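Local coordinates for protein probable thiol peroxidase (Chromobacterium violaceum, PDB 3KEB) that probably acts as a peroxidase of the redoxin family, using a thioredoxin-like fold to reduce peroxides, at residues P16-F21 with F119-G124; P29-V34 with A109-L114; P50-T55 with P138-A143; V54-V59 with L85-V90; D62-L67 with N157-F162. One frame throughout, in Å; residues are numbered along the deposited sequence.

Overall arrangement
From the N terminus, the first segment, 16-21, waits for helix end 119-124 to close interaction 1. Interaction 2 closes a smaller loop within it, pairing 29-34 with 109-114, and interaction 4 (54-59 with 85-90) lies deeper still, joining neighbouring parallel strands of the same sheet. Interaction 3 starts from the same strand 51-55, sharing V54 and T55, but reaches on to 138-143 and so crosses interactions 1 and 2. Interaction 5 ties 62-67 to 157-162 and crosses all the others. Together, interactions 2, 4 and 3 supply three of the strand pairings of the central sheet, while 1 and 5 fasten loops around it.

Interaction 1 (P16-F21 with F119-G124); sequences PVIGDF and FHKRYG
G19 and G124 bring two stretches of bare backbone together, their CA atoms 3.7 Å apart, where the loop leaving strand 13-16 runs past the end of helix 119-122. This is the tight half of the contact. G124 CA lies 3.4 Å from I18 O, and G19 CA lies 3.4 Å from K121 O, so each glycine offers a CA-H...O contact to the other segment. G124 has a positive phi (63°) and is the C-prime residue of a Schellman motif that ends the helix. V17 CG1 presses on G124 O at 3.3 Å; that carbonyl also takes a hydrogen bond from R154. F21 holds CG anti to its backbone N (chi1 -178°), which carries the ring across to Y123: CD1 sits 3.2 Å from Y123 O, with the oxygen at the ring edge. The same ring packs on A139 and I141 of the sheet. Y123, itself buried, sends its OH to bond P29 O.

The other side is loose. The extended K121 chain brings CE to 4.2 Å from I18 CG2. At the D20 end a water accepts from D20 N (2.8 Å) and donates to K121 O (2.7 Å). R122 turns off to bond S30 O.

The chemistry is therefore one of close-fitting carbonyls and C-H groups, with conventional hydrogen bonding between the segments passing through water.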
# COMPACT_ATOMS: atom_id res chain seq x y z
N PRO A 16 1.69 3.11 20.04
CA PRO A 16 2.23 1.75 20.31
C PRO A 16 2.64 1.01 19.08
O PRO A 16 2.08 1.23 17.98
CB PRO A 16 1.05 1.02 20.99
CG PRO A 16 -0.06 2.09 21.22
CD PRO A 16 0.24 3.20 20.25
N VAL A 17 3.65 0.16 19.25
CA VAL A 17 4.11 -0.76 18.22
C VAL A 17 3.96 -2.13 18.83
O VAL A 17 4.40 -2.38 19.95
CB VAL A 17 5.55 -0.48 17.83
CG1 VAL A 17 6.04 -1.43 16.68
CG2 VAL A 17 5.68 1.04 17.41
N ILE A 18 3.33 -3.03 18.06
CA ILE A 18 2.82 -4.27 18.54
C ILE A 18 3.51 -5.47 17.90
O ILE A 18 3.81 -5.45 16.71
CB ILE A 18 1.29 -4.37 18.21
CG1 ILE A 18 0.51 -3.20 18.83
CG2 ILE A 18 0.78 -5.68 18.74
CD1 ILE A 18 0.70 -3.12 20.30
N GLY A 19 3.69 -6.54 18.69
CA GLY A 19 4.24 -7.79 18.19
C GLY A 19 5.60 -8.06 18.78
O GLY A 19 6.16 -7.22 19.47
N ASP A 20 6.18 -9.20 18.44
CA ASP A 20 7.48 -9.64 18.95
C ASP A 20 8.56 -9.32 17.92
O ASP A 20 8.69 -9.99 16.90
CB ASP A 20 7.46 -11.14 19.19
CG ASP A 20 6.53 -11.55 20.35
OD1 ASP A 20 6.20 -10.70 21.21
OD2 ASP A 20 6.18 -12.75 20.42
N PHE A 21 9.35 -8.34 18.22
CA PHE A 21 10.38 -7.88 17.30
C PHE A 21 11.56 -8.84 17.43
O PHE A 21 11.93 -9.22 18.57
CB PHE A 21 10.78 -6.46 17.70
CG PHE A 21 11.83 -5.84 16.78
CD1 PHE A 21 11.54 -5.60 15.49
CD2 PHE A 21 13.06 -5.48 17.27
CE1 PHE A 21 12.47 -5.03 14.67
CE2 PHE A 21 14.01 -4.90 16.47
CZ PHE A 21 13.72 -4.68 15.17
N PHE A 119 2.45 -10.08 8.47
CA PHE A 119 3.86 -9.78 8.58
C PHE A 119 4.09 -8.79 9.74
O PHE A 119 4.99 -8.98 10.55
CB PHE A 119 4.34 -9.08 7.31
CG PHE A 119 5.70 -8.50 7.44
CD1 PHE A 119 6.82 -9.30 7.27
CD2 PHE A 119 5.88 -7.18 7.76
CE1 PHE A 119 8.07 -8.78 7.43
CE2 PHE A 119 7.10 -6.68 7.93
CZ PHE A 119 8.23 -7.49 7.75
N HIS A 120 3.29 -7.73 9.80
CA HIS A 120 3.53 -6.68 10.81
C HIS A 120 3.58 -7.23 12.25
O HIS A 120 4.48 -6.94 12.99
CB HIS A 120 2.47 -5.58 10.77
CG HIS A 120 2.31 -4.84 9.47
ND1 HIS A 120 2.23 -5.44 8.23
CD2 HIS A 120 2.07 -3.52 9.26
CE1 HIS A 120 2.06 -4.50 7.31
NE2 HIS A 120 1.93 -3.34 7.92
N LYS A 121 2.61 -8.04 12.66
CA LYS A 121 2.65 -8.49 14.01
C LYS A 121 3.81 -9.46 14.21
O LYS A 121 4.50 -9.42 15.23
CB LYS A 121 1.32 -9.12 14.39
CG LYS A 121 1.24 -9.47 15.87
CD LYS A 121 -0.22 -9.38 16.38
CE LYS A 121 -0.28 -9.67 17.88
NZ LYS A 121 -1.69 -9.84 18.37
N ARG A 122 4.05 -10.32 13.21
CA ARG A 122 5.05 -11.37 13.29
C ARG A 122 6.47 -10.80 13.41
O ARG A 122 7.34 -11.47 13.91
CB ARG A 122 4.95 -12.33 12.06
CG ARG A 122 3.70 -13.30 12.07
CD ARG A 122 3.46 -14.19 10.77
NE ARG A 122 4.65 -14.85 10.23
CZ ARG A 122 5.30 -15.88 10.78
NH1 ARG A 122 4.87 -16.45 11.91
NH2 ARG A 122 6.36 -16.37 10.18
N TYR A 123 6.69 -9.57 12.89
CA TYR A 123 7.99 -8.88 12.94
C TYR A 123 8.02 -7.76 14.00
O TYR A 123 9.01 -7.06 14.13
CB TYR A 123 8.39 -8.33 11.58
CG TYR A 123 9.26 -9.31 10.79
CD1 TYR A 123 8.72 -10.46 10.28
CD2 TYR A 123 10.63 -9.10 10.63
CE1 TYR A 123 9.49 -11.39 9.60
CE2 TYR A 123 11.41 -10.01 9.91
CZ TYR A 123 10.84 -11.15 9.42
OH TYR A 123 11.60 -12.08 8.73
N GLY A 124 6.95 -7.65 14.79
CA GLY A 124 6.89 -6.61 15.86
C GLY A 124 6.94 -5.16 15.39
O GLY A 124 7.58 -4.30 16.03
O HOH W 1 4.76 -11.21 17.21

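Interaction 2 (P29-V34 with A109-L114); sequences PSFMLV and ALLSTL
One methyl of L111, CD1, receives both F31 and L33, in a contact that joins an added N-terminal strand to the sheet of a thioredoxin-like fold. Strand 32-34 pairs antiparallel with strand 109-112, which itself runs beside strand 84-89. Strands 32-34 and 109-112 lie outside the four-stranded minimal thioredoxin unit, next to its edge strand 84-89.

The orientation of the side chains is set by how sharply the strands diverge: their directions differ by 109°, so they pair at a single point. F31 and L33 each meet L111 at about a right angle. F31 has its CG between the backbone N and carbonyl carbon (chi1 61°), which swings the ring toward L111 and sets CE2 4.0 Å from L111 CD1. L33 CD1 reaches the same methyl at 3.8 Å. The second L33 branch turns the other way: CD2 rests 3.5 Å from S112 O and 4.1 Å from T113 CG2. F119 packs on F31 and T113, extending this hydrophobic cluster to helix 119-122.

V34 and S112 form the one antiparallel, hydrogen-bonded pair. V34 N donates to S112 O at 3.2 Å, and S112 N returns a bond to V34 O at 2.8 Å. Their side chains lie on the sheet face where S112 meets P93 and L96 of helix 93-103. L114 beyond them packs on S133 of the second subunit.

S112 OG, anti to its own backbone N, closes an ST turn by accepting from L114 N at 3.0 Å, and it also bonds D91 O.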
# COMPACT_ATOMS: atom_id res chain seq x y z
N PRO A 29 11.69 -14.69 11.37
CA PRO A 29 10.38 -15.27 11.03
C PRO A 29 10.17 -15.34 9.53
O PRO A 29 10.65 -14.47 8.80
CB PRO A 29 9.36 -14.29 11.66
CG PRO A 29 10.10 -13.69 12.82
CD PRO A 29 11.53 -13.51 12.22
N SER A 30 9.47 -16.39 9.08
CA SER A 30 9.17 -16.55 7.69
C SER A 30 8.28 -15.41 7.27
O SER A 30 7.59 -14.80 8.09
CB SER A 30 8.50 -17.89 7.43
OG SER A 30 7.25 -17.90 8.09
N PHE A 31 8.33 -15.08 6.00
CA PHE A 31 7.39 -14.11 5.45
C PHE A 31 6.96 -14.53 4.05
O PHE A 31 7.69 -15.28 3.36
CB PHE A 31 7.95 -12.66 5.52
CG PHE A 31 9.23 -12.40 4.77
CD1 PHE A 31 10.40 -12.04 5.48
CD2 PHE A 31 9.29 -12.40 3.38
CE1 PHE A 31 11.56 -11.74 4.82
CE2 PHE A 31 10.50 -12.14 2.68
CZ PHE A 31 11.62 -11.78 3.40
N MSE A 32 5.79 -14.05 3.65
CA MSE A 32 5.24 -14.22 2.30
C MSE A 32 4.84 -12.83 1.83
O MSE A 32 3.75 -12.38 2.20
CB MSE A 32 3.96 -15.07 2.35
CG MSE A 32 4.19 -16.51 2.76
SE MSE A 32 2.53 -17.57 2.91
CE MSE A 32 1.36 -16.30 3.87
N LEU A 33 5.70 -12.14 1.09
CA LEU A 33 5.47 -10.78 0.68
C LEU A 33 5.37 -10.72 -0.84
O LEU A 33 5.42 -11.76 -1.49
CB LEU A 33 6.62 -9.87 1.19
CG LEU A 33 6.68 -9.83 2.72
CD1 LEU A 33 7.89 -9.06 3.17
CD2 LEU A 33 5.39 -9.20 3.30
N VAL A 34 5.21 -9.52 -1.40
CA VAL A 34 5.20 -9.37 -2.84
C VAL A 34 6.10 -8.21 -3.21
O VAL A 34 6.09 -7.16 -2.60
CB VAL A 34 3.77 -9.22 -3.40
CG1 VAL A 34 3.04 -8.19 -2.66
CG2 VAL A 34 3.79 -8.92 -4.90
N ALA A 109 15.90 -4.76 -2.78
CA ALA A 109 14.62 -5.39 -2.90
C ALA A 109 13.61 -4.47 -2.25
O ALA A 109 13.88 -3.91 -1.19
CB ALA A 109 14.62 -6.74 -2.22
N LEU A 110 12.43 -4.36 -2.88
CA LEU A 110 11.30 -3.57 -2.40
C LEU A 110 10.09 -4.48 -2.28
O LEU A 110 9.57 -5.00 -3.31
CB LEU A 110 11.05 -2.44 -3.41
CG LEU A 110 12.18 -1.44 -3.61
CD1 LEU A 110 11.89 -0.52 -4.77
CD2 LEU A 110 12.40 -0.59 -2.33
N LEU A 111 9.66 -4.72 -1.05
CA LEU A 111 8.60 -5.68 -0.76
C LEU A 111 7.45 -4.99 -0.07
O LEU A 111 7.66 -4.17 0.82
CB LEU A 111 9.12 -6.79 0.15
CG LEU A 111 10.44 -7.45 -0.30
CD1 LEU A 111 10.71 -8.65 0.64
CD2 LEU A 111 10.43 -7.89 -1.77
N SER A 112 6.25 -5.39 -0.47
CA SER A 112 5.01 -4.87 0.02
C SER A 112 4.34 -5.91 0.90
O SER A 112 4.39 -7.13 0.63
CB SER A 112 4.10 -4.59 -1.16
OG SER A 112 2.79 -4.35 -0.72
N THR A 113 3.69 -5.41 1.94
CA THR A 113 2.95 -6.28 2.84
C THR A 113 1.51 -6.50 2.39
O THR A 113 0.70 -7.09 3.14
CB THR A 113 2.92 -5.73 4.24
OG1 THR A 113 2.28 -4.46 4.26
CG2 THR A 113 4.37 -5.56 4.80
N LEU A 114 1.15 -6.07 1.18
CA LEU A 114 -0.27 -6.24 0.83
C LEU A 114 -0.71 -7.73 0.77
O LEU A 114 -1.81 -8.01 1.11
CB LEU A 114 -0.69 -5.44 -0.42
CG LEU A 114 -0.73 -6.19 -1.70
CD1 LEU A 114 -1.25 -5.38 -2.90
CD2 LEU A 114 0.70 -6.64 -1.90

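Interaction 3 (P50-T55 with P138-A143); sequences PKLIVT and PAIILA
L52 and I140 both place their leading branch opposite the backbone nitrogen: L52 CG at chi1 -165° and I140 CG1 at chi1 -175°. The two chains therefore slant toward each other over the sheet, and L52 CD1 settles 3.6 Å from I140 CG1. V54 adds a second neighbour to the same carbon, its CG2 3.9 Å from I140 CG1. L52 CD1 also reaches L142 CB at 3.9 Å. I167 and L171 of helix 164-177 pack onto this face, as does F162.

The backbones form the central antiparallel pairing of the thioredoxin-like sheet, where strand 51-55 of the beta-alpha-beta half meets strand 139-143 of the beta-beta-alpha half. Three hydrogen-bonded pairs hold them: K51 with A143, I53 with I141 and T55 with A139. The middle pair is symmetrical, with I53 N to I141 O and I141 N to I53 O both 2.8 Å. The T55 end is slacker, A139 N to T55 O being 3.3 Å.

On the face bearing K51, I53 and T55, K51 NZ bonds the carbonyls of F46 and T49, and T55 OG1 bonds S137 O.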
# COMPACT_ATOMS: atom_id res chain seq x y z
N PRO A 50 23.83 -12.76 3.39
CA PRO A 50 23.46 -11.99 4.55
C PRO A 50 22.59 -10.85 4.08
O PRO A 50 22.61 -10.50 2.90
CB PRO A 50 24.78 -11.47 5.12
CG PRO A 50 25.81 -11.73 4.07
CD PRO A 50 25.27 -12.66 3.07
N LYS A 51 21.81 -10.32 4.99
CA LYS A 51 20.91 -9.22 4.66
C LYS A 51 20.62 -8.26 5.72
O LYS A 51 20.78 -8.53 6.89
CB LYS A 51 19.61 -9.75 4.13
CG LYS A 51 18.94 -10.76 4.95
CD LYS A 51 18.66 -11.79 3.96
CE LYS A 51 18.18 -13.03 4.48
NZ LYS A 51 18.78 -14.19 3.60
N LEU A 52 20.22 -7.09 5.25
CA LEU A 52 19.87 -5.96 6.09
C LEU A 52 18.40 -5.67 5.73
O LEU A 52 18.10 -5.21 4.63
CB LEU A 52 20.78 -4.76 5.77
CG LEU A 52 20.74 -3.66 6.81
CD1 LEU A 52 21.16 -4.12 8.28
CD2 LEU A 52 21.67 -2.50 6.38
N ILE A 53 17.51 -6.07 6.62
CA ILE A 53 16.06 -5.81 6.44
C ILE A 53 15.69 -4.47 7.10
O ILE A 53 16.12 -4.17 8.20
CB ILE A 53 15.22 -6.95 7.02
CG1 ILE A 53 15.50 -8.25 6.26
CG2 ILE A 53 13.71 -6.61 7.02
CD1 ILE A 53 14.89 -9.39 6.86
N VAL A 54 14.97 -3.63 6.37
CA VAL A 54 14.55 -2.37 6.88
C VAL A 54 13.09 -2.21 6.57
O VAL A 54 12.69 -2.39 5.41
CB VAL A 54 15.32 -1.18 6.21
CG1 VAL A 54 14.75 0.12 6.58
CG2 VAL A 54 16.84 -1.19 6.63
N THR A 55 12.32 -1.88 7.60
CA THR A 55 10.94 -1.45 7.42
C THR A 55 10.94 0.07 7.46
O THR A 55 11.64 0.70 8.26
CB THR A 55 10.04 -2.02 8.50
OG1 THR A 55 10.59 -1.70 9.82
CG2 THR A 55 9.89 -3.53 8.30
N PRO A 138 9.21 1.83 11.68
CA PRO A 138 10.55 1.72 11.12
C PRO A 138 11.55 0.93 12.01
O PRO A 138 11.59 1.11 13.23
CB PRO A 138 10.99 3.17 10.95
CG PRO A 138 10.16 3.89 11.92
CD PRO A 138 8.83 3.23 11.81
N ALA A 139 12.27 -0.01 11.39
CA ALA A 139 13.15 -0.95 12.08
C ALA A 139 14.23 -1.47 11.14
O ALA A 139 14.18 -1.30 9.89
CB ALA A 139 12.32 -2.11 12.71
N ILE A 140 15.29 -1.96 11.75
CA ILE A 140 16.39 -2.51 10.98
C ILE A 140 16.79 -3.77 11.59
O ILE A 140 16.83 -3.88 12.82
CB ILE A 140 17.60 -1.53 10.87
CG1 ILE A 140 18.67 -2.11 9.95
CG2 ILE A 140 18.23 -1.18 12.27
CD1 ILE A 140 19.69 -0.97 9.45
N ILE A 141 17.11 -4.75 10.75
CA ILE A 141 17.57 -6.07 11.23
C ILE A 141 18.67 -6.59 10.35
O ILE A 141 18.49 -6.75 9.15
CB ILE A 141 16.45 -7.12 11.18
CG1 ILE A 141 15.23 -6.67 11.97
CG2 ILE A 141 16.94 -8.52 11.69
CD1 ILE A 141 14.01 -7.59 11.79
N LEU A 142 19.83 -6.83 10.95
CA LEU A 142 20.96 -7.45 10.29
C LEU A 142 20.92 -8.95 10.59
O LEU A 142 20.94 -9.37 11.77
CB LEU A 142 22.28 -6.89 10.82
CG LEU A 142 23.57 -7.55 10.38
CD1 LEU A 142 23.82 -7.34 8.88
CD2 LEU A 142 24.75 -7.08 11.31
N ALA A 143 20.90 -9.74 9.51
CA ALA A 143 20.88 -11.23 9.60
C ALA A 143 21.94 -11.81 8.69
O ALA A 143 22.26 -11.23 7.62
CB ALA A 143 19.50 -11.80 9.23

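Interaction 4 (V54-V59 with L85-V90); sequences VTLLSV and LIVITV
In a beta-alpha-beta crossover of the thioredoxin-like fold, L56 meets T89 and V87 at the carboxyl ends of two parallel strands joined by helix 67-77. The leucine begins with CB, which lies 3.9 Å from T89 CG2. With chi1 near -53°, CG stands anti to the carbonyl carbon and passes to V87 CG1 at 4.1 Å. At the tip, CD1 closes on that same methyl, V87 CG1, at 3.6 Å. L69 and L70 of the crossover helix pack on L56 and V87 respectively, so the leucine tip is wedged between strand and helix.

The backbones zip together just before this. V54 N donates to I86 O at 2.8 Å, I88 N to V54 O at 2.9 Å, and L56 N to I88 O at 3.2 Å, the last of these bonds before the chains part.

Past that point D91 takes over: its carboxylate bonds T89 OG1, S58 OG and V59 N, linking both loop ends. S58 and V90 also pack on S94 and S92 of the second subunit.

One water bridges the diverging backbones, donating to L56 O (2.9 Å) and accepting from V90 N (3.0 Å).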
# COMPACT_ATOMS: atom_id res chain seq x y z
N VAL A 54 14.97 -3.63 6.37
CA VAL A 54 14.55 -2.37 6.88
C VAL A 54 13.09 -2.21 6.57
O VAL A 54 12.69 -2.39 5.41
CB VAL A 54 15.32 -1.18 6.21
CG1 VAL A 54 14.75 0.12 6.58
CG2 VAL A 54 16.84 -1.19 6.63
N THR A 55 12.32 -1.88 7.60
CA THR A 55 10.94 -1.45 7.42
C THR A 55 10.94 0.07 7.46
O THR A 55 11.64 0.70 8.26
CB THR A 55 10.04 -2.02 8.50
OG1 THR A 55 10.59 -1.70 9.82
CG2 THR A 55 9.89 -3.53 8.30
N LEU A 56 10.26 0.66 6.49
CA LEU A 56 10.05 2.13 6.41
C LEU A 56 8.57 2.35 6.50
O LEU A 56 7.74 1.36 6.41
CB LEU A 56 10.61 2.71 5.09
CG LEU A 56 12.07 2.44 4.66
CD1 LEU A 56 12.30 2.84 3.20
CD2 LEU A 56 13.02 3.15 5.57
N LEU A 57 8.17 3.57 6.87
CA LEU A 57 6.75 3.90 6.81
C LEU A 57 6.25 3.79 5.39
O LEU A 57 5.27 3.07 5.01
CB LEU A 57 6.44 5.28 7.40
CG LEU A 57 6.66 5.47 8.87
CD1 LEU A 57 6.39 6.95 9.30
CD2 LEU A 57 5.68 4.44 9.66
N SER A 58 6.97 4.45 4.46
CA SER A 58 6.59 4.31 3.14
C SER A 58 7.77 4.95 2.25
O SER A 58 8.46 5.72 2.81
CB SER A 58 5.46 5.25 2.80
OG SER A 58 5.32 5.51 1.36
N VAL A 59 7.99 4.49 1.04
CA VAL A 59 8.92 5.14 0.06
C VAL A 59 8.45 6.52 -0.42
O VAL A 59 9.23 7.26 -1.07
CB VAL A 59 9.16 4.26 -1.23
CG1 VAL A 59 9.91 2.98 -0.92
CG2 VAL A 59 7.84 3.94 -2.00
N LEU A 85 20.19 -5.52 0.87
CA LEU A 85 19.24 -4.59 1.47
C LEU A 85 17.84 -4.97 0.99
O LEU A 85 17.57 -5.03 -0.25
CB LEU A 85 19.57 -3.15 1.04
CG LEU A 85 18.63 -2.07 1.64
CD1 LEU A 85 18.52 -2.22 3.18
CD2 LEU A 85 19.04 -0.71 1.27
N ILE A 86 16.99 -5.29 1.97
CA ILE A 86 15.58 -5.69 1.74
C ILE A 86 14.67 -4.65 2.48
O ILE A 86 14.66 -4.59 3.72
CB ILE A 86 15.27 -7.10 2.27
CG1 ILE A 86 16.18 -8.14 1.58
CG2 ILE A 86 13.81 -7.43 2.01
CD1 ILE A 86 16.13 -9.54 2.23
N VAL A 87 13.97 -3.84 1.70
CA VAL A 87 13.09 -2.80 2.22
C VAL A 87 11.66 -3.35 2.18
O VAL A 87 11.21 -3.86 1.15
CB VAL A 87 13.19 -1.51 1.40
CG1 VAL A 87 12.10 -0.48 1.81
CG2 VAL A 87 14.59 -0.90 1.53
N ILE A 88 10.95 -3.24 3.31
CA ILE A 88 9.60 -3.74 3.43
C ILE A 88 8.71 -2.58 3.89
O ILE A 88 9.06 -1.87 4.86
CB ILE A 88 9.47 -4.92 4.43
CG1 ILE A 88 10.43 -6.05 4.00
CG2 ILE A 88 7.98 -5.41 4.54
CD1 ILE A 88 10.56 -7.21 4.98
N THR A 89 7.58 -2.40 3.19
CA THR A 89 6.63 -1.39 3.58
C THR A 89 5.21 -1.78 3.23
O THR A 89 4.95 -2.78 2.57
CB THR A 89 6.88 -0.00 2.93
OG1 THR A 89 6.41 -0.02 1.59
CG2 THR A 89 8.38 0.43 2.88
N VAL A 90 4.28 -0.92 3.63
CA VAL A 90 2.88 -1.06 3.32
C VAL A 90 2.48 -0.55 1.95
O VAL A 90 1.33 -0.72 1.53
CB VAL A 90 1.99 -0.36 4.42
CG1 VAL A 90 1.81 1.14 4.16
CG2 VAL A 90 0.65 -1.06 4.51
O HOH W 2 4.93 0.84 5.98

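Interaction 5 (D62-L67 with N157-F162); sequences DEHAGL and NTRDFF
An inverse gamma turn centred on H64 meets a type I turn running from N157 to D160, bringing the CA atoms of H64 and T158 to 4.9 Å. The main side-chain bond joins H64 ND1 to T158 OG1 at 2.6 Å, the hydroxyl sitting at the edge of the imidazole near its plane. T158 holds OG1 between its backbone N and carbonyl carbon (chi1 57°), which sets the oxygen facing the ring.

R159 comes alongside, pointing the same way as H64. Its chain is extended from CG to NE, and H64 CE1 lies over one face of the guanidinium, 3.6 Å from NE. The two planes are 46° apart, so this is a slanted packing of flat groups. Y10 meets the same histidine in an edge-to-face ring pair.

N157 steadies the turn beneath: its OD1 takes a bond from R159 N at 2.9 Å, an Asx turn. Backbone ties are lighter. A65 N reaches T158 O at 2.9 Å in a weak, bent bond, and a water donates to both E63 O (2.8 Å) and R159 O (2.8 Å).

What results is a polar clasp between two loops: the short ND1-OG1 bond, which could run in either direction, should restrict the rotation of the imidazole, with R159 packed beside it.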
# COMPACT_ATOMS: atom_id res chain seq x y z
N ASP A 62 9.51 11.27 3.33
CA ASP A 62 10.85 11.84 3.18
C ASP A 62 11.54 11.84 4.53
O ASP A 62 12.28 10.88 4.82
CB ASP A 62 10.75 13.19 2.54
CG ASP A 62 12.10 13.78 2.21
OD1 ASP A 62 13.13 13.03 2.24
OD2 ASP A 62 12.08 15.01 1.89
N GLU A 63 11.23 12.82 5.39
CA GLU A 63 11.88 12.83 6.71
C GLU A 63 11.34 11.80 7.70
O GLU A 63 12.09 11.34 8.62
CB GLU A 63 11.84 14.22 7.32
CG GLU A 63 10.46 14.74 7.59
CD GLU A 63 9.90 15.65 6.50
OE1 GLU A 63 9.33 16.66 6.95
OE2 GLU A 63 10.00 15.36 5.24
N HIS A 64 10.08 11.38 7.55
CA HIS A 64 9.51 10.40 8.47
C HIS A 64 9.72 9.00 7.94
O HIS A 64 8.88 8.47 7.26
CB HIS A 64 8.04 10.73 8.70
CG HIS A 64 7.83 11.96 9.50
ND1 HIS A 64 8.16 12.04 10.84
CD2 HIS A 64 7.34 13.18 9.16
CE1 HIS A 64 7.84 13.25 11.29
NE2 HIS A 64 7.33 13.96 10.29
N ALA A 65 10.89 8.44 8.27
CA ALA A 65 11.26 7.10 7.96
C ALA A 65 10.91 6.76 6.52
O ALA A 65 10.12 5.91 6.26
CB ALA A 65 10.60 6.14 8.96
N GLY A 66 11.52 7.47 5.58
CA GLY A 66 11.23 7.31 4.16
C GLY A 66 12.48 7.33 3.37
O GLY A 66 13.44 6.66 3.72
N LEU A 67 12.49 8.14 2.32
CA LEU A 67 13.59 8.12 1.41
C LEU A 67 14.89 8.63 2.03
O LEU A 67 15.95 8.17 1.63
CB LEU A 67 13.27 8.90 0.13
CG LEU A 67 12.25 8.20 -0.79
CD1 LEU A 67 12.18 9.11 -2.09
CD2 LEU A 67 12.56 6.77 -1.16
N ASN A 157 11.63 7.23 17.22
CA ASN A 157 11.13 8.48 16.63
C ASN A 157 11.35 8.36 15.13
O ASN A 157 12.41 7.93 14.72
CB ASN A 157 11.88 9.71 17.16
CG ASN A 157 11.25 11.02 16.69
OD1 ASN A 157 11.17 11.29 15.50
ND2 ASN A 157 10.84 11.86 17.64
N THR A 158 10.36 8.78 14.33
CA THR A 158 10.37 8.58 12.89
C THR A 158 11.38 9.40 12.16
O THR A 158 11.70 9.04 11.00
CB THR A 158 8.97 8.86 12.29
OG1 THR A 158 8.56 10.17 12.62
CG2 THR A 158 7.91 7.85 12.80
N ARG A 159 11.87 10.48 12.81
CA ARG A 159 12.89 11.35 12.19
C ARG A 159 14.30 10.84 12.41
O ARG A 159 15.23 11.31 11.76
CB ARG A 159 12.77 12.75 12.71
CG ARG A 159 11.46 13.39 12.38
CD ARG A 159 11.44 14.80 12.99
NE ARG A 159 10.33 15.57 12.46
CZ ARG A 159 9.31 16.02 13.18
NH1 ARG A 159 9.22 15.80 14.48
NH2 ARG A 159 8.35 16.70 12.57
N ASP A 160 14.43 9.84 13.29
CA ASP A 160 15.74 9.35 13.65
C ASP A 160 16.34 8.49 12.54
O ASP A 160 15.63 7.91 11.71
CB ASP A 160 15.71 8.51 14.92
CG ASP A 160 15.37 9.29 16.19
OD1 ASP A 160 15.35 10.53 16.20
OD2 ASP A 160 15.13 8.60 17.23
N PHE A 161 17.65 8.29 12.62
CA PHE A 161 18.34 7.27 11.84
C PHE A 161 18.70 6.07 12.71
O PHE A 161 18.88 6.16 13.92
CB PHE A 161 19.60 7.81 11.13
CG PHE A 161 19.37 8.96 10.18
CD1 PHE A 161 18.20 9.09 9.46
CD2 PHE A 161 20.33 9.95 10.04
CE1 PHE A 161 17.99 10.16 8.62
CE2 PHE A 161 20.13 11.01 9.18
CZ PHE A 161 18.95 11.11 8.47
N PHE A 162 18.85 4.92 12.06
CA PHE A 162 19.37 3.74 12.73
C PHE A 162 20.78 3.97 13.28
O PHE A 162 21.50 4.85 12.82
CB PHE A 162 19.41 2.57 11.72
CG PHE A 162 18.10 2.27 11.07
CD1 PHE A 162 16.98 1.92 11.85
CD2 PHE A 162 17.98 2.29 9.68
CE1 PHE A 162 15.76 1.66 11.27
CE2 PHE A 162 16.75 1.96 9.09
CZ PHE A 162 15.65 1.67 9.89
O HOH W 3 14.64 12.23 9.19